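Local coordinates for chain length determinant protein (Shigella flexneri, PDB 4ZM5) that regulates the chain length of the lipopolysaccharide O-antigen, probably as an inner-membrane oligomer with a large periplasmic domain, at residues 133-138 with 201-206; 141-146 with 196-201. The protein carries 1 engineered substitution. All blocks are in the same frame, centred on the assembly; numbering follows the deposited sequence.

Contact 1: residues 133-138 with 201-206; sequences RTQEVV and SPNYYQ
The phenol of Tyr204 and the carboxylate of Glu136 meet between two roughly antiparallel helices, their side chains crossing at about a right angle. The tyrosine stands out from the first turn of helix 202-215 toward the long helix 91-159. Its CG lies trans to the backbone N (chi1 -179°), which lays the ring across the space between the two backbones. Glu136 leaves its backbone to one side of the partner segment, and its extended chain carries OE2 to the edge of the ring, in its plane, where Tyr204 OH donates a hydrogen bond to it (2.6 Å). The carboxylate and the ring are turned 64° against each other, and OE2 receives the proton on its anti lone pair, the one facing away from OE1. The aliphatic part of the glutamate also takes part, with Glu136 CG 3.9 Å from Tyr204 CE1. The other end of the ring is met by Gln135, whose CB comes obliquely to Tyr204 CD1 at 3.8 Å. Beyond CB the glutamine chain runs out to the start of helix 202-215, where its amide comes up to Ser201, Asn203 and the backbone of Tyr204. With 10.6 Å between the axes of the short helical segments, side chains bridge the gap where the returning helix packs back on the long one, a hairpin-like arrangement consistent with the elongated domain of polysaccharide co-polymerases. Phe200 stacks on the Tyr204 ring and also touches Glu136, and a magnesium ion is bound about 4 Å from the Gln135 side chain. Held by ring packing and by its hydroxyl, Tyr204 is probably restricted in its rotation, and the phenol's hydrogen bond probably stabilises the negative charge of Glu136 at this partly exposed helix-helix junction.

Contact 2: residues 141-146 with 196-201; sequences EQKDLR and RPLVFS
Lys143 reaches from helix 91-159 to the backbone of Arg196, where its ammonium is caught by a carbonyl. All four torsions of the lysine are close to trans, beginning with CG opposite the backbone N (chi1 177°), and the straight chain spans the distance to the loop. Lys143 NZ donates to Arg196 O at 2.7 Å, in the carbonyl plane and at a C=O...N angle of 145°; a weaker bond to Ala194 O gives the ammonium a second carbonyl. The packing is tight along the stem: Leu198 crosses it at about a right angle, its CD2 3.7 Å from Lys143 CD, while Arg196 slides past in the opposite direction, its CB 3.9 Å from Lys143 CE. The extended, irregular course of 196-201, in the link between helices 183-191 and 202-215, thus lies along a long extended helix of the kind that dominates the periplasmic domain of polysaccharide co-polymerases. Farther along, Arg196 NH2 rests 3.5 Å from Arg146 CG, and the two guanidinium planes are 69° apart. Their like charges lie close together and are bridged by Asp176 of the second subunit, which forms salt bridges with both arginines and so draws the contact into the subunit interface. The opposite end, at Gln142 and the exposed Val199, is much looser. Gln142 OE1 and Val199 O stay 4.2 Å apart, and a water joins them, donating to both oxygens, at 2.7 Å in the case of Val199 O. A magnesium ion lies about 5 Å from the Gln142 side chain, and Pro202 of the third subunit packs against this same glutamine.

From the N terminus the chain passes through the sheet domain and its short helices before entering helix 91-159, which supplies the first segment of both contacts, 133-138 and then 141-146. Beyond the far end of that helix it turns back through helix 183-191, and of the two contacts the returning chain makes contact 2 first, closing a loop with 49 residues between its segments. Contact 1 follows at the start of helix 202-215 and encloses that loop in a wider one. The two centres are 11 Å apart; Ser201 belongs to both, so the loop that lies on the long helix in contact 2 runs directly into the helix of contact 1.

Contact 1: residues 133-138 with 201-206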
ATOM      1  N   ARG B 133     -15.573 -10.037   6.436  1.00 38.42           N
ATOM      2  CA  ARG B 133     -17.035 -10.134   6.393  1.00 38.46           C
ATOM      3  C   ARG B 133     -17.492 -10.864   5.125  1.00 41.96           C
ATOM      4  O   ARG B 133     -18.237 -11.846   5.225  1.00 42.40           O
ATOM      5  CB  ARG B 133     -17.645  -8.733   6.471  1.00 37.90           C
ATOM      6  CG  ARG B 133     -19.157  -8.698   6.548  1.00 49.06           C
ATOM      7  CD  ARG B 133     -19.631  -7.268   6.759  1.00 59.29           C
ATOM      8  NE  ARG B 133     -19.680  -6.495   5.515  1.00 68.88           N
ATOM      9  CZ  ARG B 133     -18.921  -5.439   5.248  1.00 84.44           C
ATOM     10  NH1 ARG B 133     -18.067  -4.978   6.158  1.00 66.83           N
ATOM     11  NH2 ARG B 133     -19.039  -4.807   4.088  1.00 75.96           N
ATOM     12  N   THR B 134     -17.010 -10.403   3.951  1.00 37.58           N
ATOM     13  CA  THR B 134     -17.308 -10.975   2.634  1.00 37.15           C
ATOM     14  C   THR B 134     -16.932 -12.447   2.596  1.00 39.68           C
ATOM     15  O   THR B 134     -17.721 -13.277   2.166  1.00 39.23           O
ATOM     16  CB  THR B 134     -16.555 -10.195   1.550  1.00 45.01           C
ATOM     17  OG1 THR B 134     -16.945  -8.821   1.614  1.00 54.86           O
ATOM     18  CG2 THR B 134     -16.793 -10.749   0.143  1.00 42.99           C
ATOM     19  N   GLN B 135     -15.718 -12.757   3.053  1.00 36.77           N
ATOM     20  CA  GLN B 135     -15.150 -14.097   3.088  1.00 35.90           C
ATOM     21  C   GLN B 135     -15.957 -15.007   4.012  1.00 38.79           C
ATOM     22  O   GLN B 135     -16.190 -16.153   3.653  1.00 38.64           O
ATOM     23  CB  GLN B 135     -13.678 -14.032   3.502  1.00 37.11           C
ATOM     24  CG  GLN B 135     -12.788 -13.462   2.397  1.00 40.42           C
ATOM     25  CD  GLN B 135     -11.321 -13.474   2.771  1.00 65.37           C
ATOM     26  OE1 GLN B 135     -10.754 -12.462   3.211  1.00 64.17           O
ATOM     27  NE2 GLN B 135     -10.662 -14.609   2.561  1.00 52.04           N
ATOM     28  N   GLU B 136     -16.446 -14.477   5.143  1.00 35.35           N
ATOM     29  CA  GLU B 136     -17.275 -15.190   6.116  1.00 35.30           C
ATOM     30  C   GLU B 136     -18.639 -15.503   5.525  1.00 37.78           C
ATOM     31  O   GLU B 136     -19.112 -16.620   5.697  1.00 36.62           O
ATOM     32  CB  GLU B 136     -17.435 -14.370   7.404  1.00 37.41           C
ATOM     33  CG  GLU B 136     -16.243 -14.472   8.334  1.00 47.28           C
ATOM     34  CD  GLU B 136     -15.977 -13.276   9.232  1.00 72.42           C
ATOM     35  OE1 GLU B 136     -16.752 -12.292   9.192  1.00 77.76           O
ATOM     36  OE2 GLU B 136     -14.981 -13.333   9.986  1.00 65.21           O
ATOM     37  N   VAL B 137     -19.254 -14.537   4.787  1.00 33.60           N
ATOM     38  CA  VAL B 137     -20.560 -14.715   4.130  1.00 32.35           C
ATOM     39  C   VAL B 137     -20.444 -15.875   3.119  1.00 36.13           C
ATOM     40  O   VAL B 137     -21.260 -16.813   3.172  1.00 35.25           O
ATOM     41  CB  VAL B 137     -21.088 -13.392   3.478  1.00 35.76           C
ATOM     42  CG1 VAL B 137     -22.277 -13.638   2.556  1.00 35.04           C
ATOM     43  CG2 VAL B 137     -21.443 -12.348   4.539  1.00 35.89           C
ATOM     44  N   VAL B 138     -19.395 -15.833   2.256  1.00 31.94           N
ATOM     45  CA  VAL B 138     -19.117 -16.855   1.233  1.00 31.97           C
ATOM     46  C   VAL B 138     -18.970 -18.239   1.880  1.00 35.89           C
ATOM     47  O   VAL B 138     -19.648 -19.178   1.457  1.00 36.38           O
ATOM     48  CB  VAL B 138     -17.869 -16.511   0.362  1.00 35.87           C
ATOM     49  CG1 VAL B 138     -17.562 -17.635  -0.628  1.00 35.16           C
ATOM     50  CG2 VAL B 138     -18.059 -15.187  -0.378  1.00 36.61           C
ATOM     51  N   SER B 201     -10.333 -19.321   2.617  1.00 43.14           N
ATOM     52  CA  SER B 201      -9.101 -19.280   1.815  1.00 44.78           C
ATOM     53  C   SER B 201      -7.892 -18.902   2.715  1.00 47.44           C
ATOM     54  O   SER B 201      -8.122 -18.253   3.736  1.00 45.88           O
ATOM     55  CB  SER B 201      -9.254 -18.306   0.646  1.00 50.06           C
ATOM     56  OG  SER B 201      -8.872 -16.971   0.949  1.00 64.69           O
ATOM     57  N   PRO B 202      -6.618 -19.284   2.385  1.00 44.31           N
ATOM     58  CA  PRO B 202      -5.476 -18.886   3.238  1.00 44.20           C
ATOM     59  C   PRO B 202      -5.355 -17.361   3.424  1.00 47.45           C
ATOM     60  O   PRO B 202      -4.823 -16.900   4.439  1.00 46.58           O
ATOM     61  CB  PRO B 202      -4.265 -19.447   2.488  1.00 48.28           C
ATOM     62  CG  PRO B 202      -4.812 -20.572   1.703  1.00 53.08           C
ATOM     63  CD  PRO B 202      -6.150 -20.086   1.239  1.00 47.40           C
ATOM     64  N   ASN B 203      -5.885 -16.577   2.465  1.00 44.25           N
ATOM     65  CA  ASN B 203      -5.950 -15.124   2.557  1.00 44.37           C
ATOM     66  C   ASN B 203      -6.728 -14.708   3.813  1.00 45.45           C
ATOM     67  O   ASN B 203      -6.347 -13.731   4.465  1.00 45.20           O
ATOM     68  CB  ASN B 203      -6.616 -14.533   1.309  1.00 48.98           C
ATOM     69  CG  ASN B 203      -6.945 -13.055   1.444  1.00 75.74           C
ATOM     70  OD1 ASN B 203      -6.088 -12.178   1.258  1.00 76.80           O
ATOM     71  ND2 ASN B 203      -8.180 -12.750   1.842  1.00 60.67           N
ATOM     72  N   TYR B 204      -7.832 -15.435   4.133  1.00 39.28           N
ATOM     73  CA  TYR B 204      -8.661 -15.134   5.300  1.00 36.71           C
ATOM     74  C   TYR B 204      -7.825 -14.979   6.578  1.00 37.66           C
ATOM     75  O   TYR B 204      -7.966 -13.972   7.288  1.00 36.21           O
ATOM     76  CB  TYR B 204      -9.750 -16.199   5.503  1.00 36.24           C
ATOM     77  CG  TYR B 204     -10.636 -15.911   6.694  1.00 36.86           C
ATOM     78  CD1 TYR B 204     -11.637 -14.935   6.628  1.00 38.80           C
ATOM     79  CD2 TYR B 204     -10.465 -16.594   7.896  1.00 36.86           C
ATOM     80  CE1 TYR B 204     -12.437 -14.645   7.733  1.00 37.42           C
ATOM     81  CE2 TYR B 204     -11.278 -16.328   9.001  1.00 37.48           C
ATOM     82  CZ  TYR B 204     -12.248 -15.337   8.917  1.00 42.17           C
ATOM     83  OH  TYR B 204     -13.049 -15.077   9.994  1.00 41.61           O
ATOM     84  N   TYR B 205      -6.957 -15.972   6.850  1.00 34.58           N
ATOM     85  CA  TYR B 205      -6.116 -16.010   8.037  1.00 35.13           C
ATOM     86  C   TYR B 205      -5.100 -14.913   7.983  1.00 43.80           C
ATOM     87  O   TYR B 205      -4.880 -14.298   9.026  1.00 47.09           O
ATOM     88  CB  TYR B 205      -5.470 -17.389   8.246  1.00 36.23           C
ATOM     89  CG  TYR B 205      -6.469 -18.523   8.153  1.00 35.72           C
ATOM     90  CD1 TYR B 205      -7.562 -18.592   9.019  1.00 36.18           C
ATOM     91  CD2 TYR B 205      -6.364 -19.489   7.156  1.00 36.84           C
ATOM     92  CE1 TYR B 205      -8.508 -19.607   8.911  1.00 34.14           C
ATOM     93  CE2 TYR B 205      -7.305 -20.516   7.041  1.00 36.39           C
ATOM     94  CZ  TYR B 205      -8.373 -20.572   7.927  1.00 41.12           C
ATOM     95  OH  TYR B 205      -9.290 -21.594   7.843  1.00 42.38           O
ATOM     96  N   GLN B 206      -4.568 -14.573   6.785  1.00 40.24           N
ATOM     97  CA  GLN B 206      -3.644 -13.445   6.653  1.00 40.87           C
ATOM     98  C   GLN B 206      -4.362 -12.162   7.084  1.00 46.34           C
ATOM     99  O   GLN B 206      -3.900 -11.474   7.997  1.00 47.65           O
ATOM    100  CB  GLN B 206      -3.089 -13.290   5.220  1.00 43.24           C
ATOM    101  CG  GLN B 206      -2.426 -14.523   4.637  1.00 51.64           C
ATOM    102  CD  GLN B 206      -1.771 -14.257   3.299  1.00 70.44           C
ATOM    103  OE1 GLN B 206      -0.927 -13.354   3.159  1.00 58.67           O
ATOM    104  NE2 GLN B 206      -2.105 -15.087   2.297  1.00 61.80           N
TER

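Contact 2: residues 141-146 with 196-201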
ATOM      1  N   GLU B 141     -22.330 -19.519   3.094  1.00 29.27           N
ATOM      2  CA  GLU B 141     -23.194 -19.868   1.968  1.00 28.83           C
ATOM      3  C   GLU B 141     -22.761 -21.211   1.348  1.00 32.71           C
ATOM      4  O   GLU B 141     -23.607 -22.034   0.986  1.00 34.00           O
ATOM      5  CB  GLU B 141     -23.223 -18.727   0.939  1.00 31.55           C
ATOM      6  CG  GLU B 141     -24.098 -17.575   1.414  1.00 38.39           C
ATOM      7  CD  GLU B 141     -24.037 -16.253   0.681  1.00 71.57           C
ATOM      8  OE1 GLU B 141     -23.013 -15.980   0.017  1.00 87.57           O
ATOM      9  OE2 GLU B 141     -24.995 -15.459   0.827  1.00 64.79           O
ATOM     10  N   GLN B 142     -21.459 -21.468   1.329  1.00 28.69           N
ATOM     11  CA  GLN B 142     -20.886 -22.725   0.845  1.00 27.87           C
ATOM     12  C   GLN B 142     -21.238 -23.868   1.817  1.00 32.13           C
ATOM     13  O   GLN B 142     -21.640 -24.944   1.378  1.00 31.54           O
ATOM     14  CB  GLN B 142     -19.362 -22.584   0.675  1.00 28.50           C
ATOM     15  CG  GLN B 142     -18.953 -21.805  -0.571  1.00 31.27           C
ATOM     16  CD  GLN B 142     -17.479 -21.468  -0.626  1.00 61.86           C
ATOM     17  OE1 GLN B 142     -16.732 -21.603   0.349  1.00 56.77           O
ATOM     18  NE2 GLN B 142     -17.026 -20.998  -1.773  1.00 63.19           N
ATOM     19  N   LYS B 143     -21.132 -23.614   3.139  1.00 28.97           N
ATOM     20  CA  LYS B 143     -21.525 -24.583   4.172  1.00 27.47           C
ATOM     21  C   LYS B 143     -23.027 -24.867   4.067  1.00 30.92           C
ATOM     22  O   LYS B 143     -23.422 -26.033   4.089  1.00 31.17           O
ATOM     23  CB  LYS B 143     -21.170 -24.067   5.575  1.00 29.40           C
ATOM     24  CG  LYS B 143     -21.611 -24.983   6.717  1.00 32.49           C
ATOM     25  CD  LYS B 143     -21.365 -24.351   8.058  1.00 38.12           C
ATOM     26  CE  LYS B 143     -21.898 -25.140   9.209  1.00 45.10           C
ATOM     27  NZ  LYS B 143     -21.297 -24.672  10.487  1.00 50.34           N
ATOM     28  N   ASP B 144     -23.852 -23.806   3.944  1.00 27.64           N
ATOM     29  CA  ASP B 144     -25.307 -23.901   3.814  1.00 27.24           C
ATOM     30  C   ASP B 144     -25.715 -24.731   2.619  1.00 30.01           C
ATOM     31  O   ASP B 144     -26.621 -25.547   2.766  1.00 29.52           O
ATOM     32  CB  ASP B 144     -25.961 -22.513   3.738  1.00 30.00           C
ATOM     33  CG  ASP B 144     -26.000 -21.792   5.070  1.00 43.38           C
ATOM     34  OD1 ASP B 144     -25.557 -22.392   6.094  1.00 44.23           O
ATOM     35  OD2 ASP B 144     -26.466 -20.631   5.099  1.00 54.41           O
ATOM     36  N   LEU B 145     -25.045 -24.562   1.455  1.00 27.95           N
ATOM     37  CA  LEU B 145     -25.319 -25.360   0.250  1.00 27.89           C
ATOM     38  C   LEU B 145     -25.078 -26.847   0.541  1.00 31.16           C
ATOM     39  O   LEU B 145     -25.975 -27.653   0.294  1.00 33.42           O
ATOM     40  CB  LEU B 145     -24.470 -24.877  -0.934  1.00 28.64           C
ATOM     41  CG  LEU B 145     -24.424 -25.769  -2.175  1.00 32.60           C
ATOM     42  CD1 LEU B 145     -25.769 -25.809  -2.885  1.00 33.25           C
ATOM     43  CD2 LEU B 145     -23.347 -25.329  -3.114  1.00 30.57           C
ATOM     44  N   ARG B 146     -23.933 -27.182   1.155  1.00 25.90           N
ATOM     45  CA  ARG B 146     -23.567 -28.549   1.500  1.00 24.12           C
ATOM     46  C   ARG B 146     -24.582 -29.181   2.440  1.00 28.35           C
ATOM     47  O   ARG B 146     -24.960 -30.323   2.191  1.00 28.12           O
ATOM     48  CB  ARG B 146     -22.147 -28.638   2.074  1.00 23.18           C
ATOM     49  CG  ARG B 146     -21.549 -30.065   2.061  1.00 31.63           C
ATOM     50  CD  ARG B 146     -21.926 -30.847   0.805  1.00 34.65           C
ATOM     51  NE  ARG B 146     -21.010 -31.941   0.521  1.00 32.03           N
ATOM     52  CZ  ARG B 146     -20.839 -32.482  -0.679  1.00 46.44           C
ATOM     53  NH1 ARG B 146     -21.539 -32.045  -1.719  1.00 35.98           N
ATOM     54  NH2 ARG B 146     -19.962 -33.461  -0.853  1.00 32.30           N
ATOM     55  N   ARG B 196     -20.075 -27.984  12.281  1.00 34.34           N
ATOM     56  CA  ARG B 196     -19.275 -28.268  11.088  1.00 33.04           C
ATOM     57  C   ARG B 196     -18.395 -27.037  10.783  1.00 36.71           C
ATOM     58  O   ARG B 196     -18.944 -25.951  10.606  1.00 36.72           O
ATOM     59  CB  ARG B 196     -20.195 -28.604   9.905  1.00 31.16           C
ATOM     60  CG  ARG B 196     -19.468 -28.852   8.596  1.00 33.93           C
ATOM     61  CD  ARG B 196     -20.500 -29.153   7.540  1.00 40.20           C
ATOM     62  NE  ARG B 196     -19.905 -29.550   6.264  1.00 44.46           N
ATOM     63  CZ  ARG B 196     -19.961 -30.775   5.740  1.00 48.74           C
ATOM     64  NH1 ARG B 196     -20.578 -31.762   6.392  1.00 21.20           N
ATOM     65  NH2 ARG B 196     -19.383 -31.027   4.574  1.00 34.51           N
ATOM     66  N   PRO B 197     -17.050 -27.142  10.759  1.00 32.55           N
ATOM     67  CA  PRO B 197     -16.247 -25.935  10.556  1.00 31.95           C
ATOM     68  C   PRO B 197     -16.405 -25.276   9.194  1.00 36.18           C
ATOM     69  O   PRO B 197     -16.525 -25.954   8.171  1.00 34.78           O
ATOM     70  CB  PRO B 197     -14.801 -26.434  10.716  1.00 34.28           C
ATOM     71  CG  PRO B 197     -14.888 -27.717  11.417  1.00 39.14           C
ATOM     72  CD  PRO B 197     -16.197 -28.318  11.022  1.00 34.42           C
ATOM     73  N   LEU B 198     -16.335 -23.930   9.198  1.00 33.93           N
ATOM     74  CA  LEU B 198     -16.304 -23.107   7.992  1.00 32.59           C
ATOM     75  C   LEU B 198     -14.929 -23.238   7.349  1.00 37.46           C
ATOM     76  O   LEU B 198     -13.928 -23.342   8.058  1.00 38.97           O
ATOM     77  CB  LEU B 198     -16.617 -21.620   8.297  1.00 32.37           C
ATOM     78  CG  LEU B 198     -18.021 -21.268   8.790  1.00 36.19           C
ATOM     79  CD1 LEU B 198     -18.121 -19.819   9.172  1.00 36.85           C
ATOM     80  CD2 LEU B 198     -19.046 -21.526   7.745  1.00 38.36           C
ATOM     81  N   VAL B 199     -14.883 -23.278   6.022  1.00 33.12           N
ATOM     82  CA  VAL B 199     -13.642 -23.390   5.266  1.00 33.37           C
ATOM     83  C   VAL B 199     -13.407 -22.055   4.560  1.00 37.65           C
ATOM     84  O   VAL B 199     -14.254 -21.596   3.769  1.00 35.05           O
ATOM     85  CB  VAL B 199     -13.630 -24.601   4.287  1.00 37.00           C
ATOM     86  CG1 VAL B 199     -12.318 -24.682   3.519  1.00 37.44           C
ATOM     87  CG2 VAL B 199     -13.891 -25.913   5.027  1.00 36.75           C
ATOM     88  N   PHE B 200     -12.262 -21.421   4.902  1.00 35.75           N
ATOM     89  CA  PHE B 200     -11.841 -20.124   4.363  1.00 35.35           C
ATOM     90  C   PHE B 200     -10.568 -20.258   3.556  1.00 44.96           C
ATOM     91  O   PHE B 200      -9.754 -21.144   3.846  1.00 47.00           O
ATOM     92  CB  PHE B 200     -11.575 -19.132   5.499  1.00 34.83           C
ATOM     93  CG  PHE B 200     -12.669 -18.915   6.494  1.00 33.20           C
ATOM     94  CD1 PHE B 200     -13.729 -18.058   6.212  1.00 34.04           C
ATOM     95  CD2 PHE B 200     -12.625 -19.536   7.734  1.00 33.55           C
ATOM     96  CE1 PHE B 200     -14.733 -17.839   7.155  1.00 34.61           C
ATOM     97  CE2 PHE B 200     -13.630 -19.327   8.668  1.00 35.83           C
ATOM     98  CZ  PHE B 200     -14.670 -18.473   8.378  1.00 33.70           C
ATOM     99  N   SER B 201     -10.333 -19.321   2.617  1.00 43.14           N
ATOM    100  CA  SER B 201      -9.101 -19.280   1.815  1.00 44.78           C
ATOM    101  C   SER B 201      -7.892 -18.902   2.715  1.00 47.44           C
ATOM    102  O   SER B 201      -8.122 -18.253   3.736  1.00 45.88           O
ATOM    103  CB  SER B 201      -9.254 -18.306   0.646  1.00 50.06           C
ATOM    104  OG  SER B 201      -8.872 -16.971   0.949  1.00 64.69           O
TER
HETATM  105  O   HOH W   1     -14.774 -19.871   1.702  1.00 29.34           O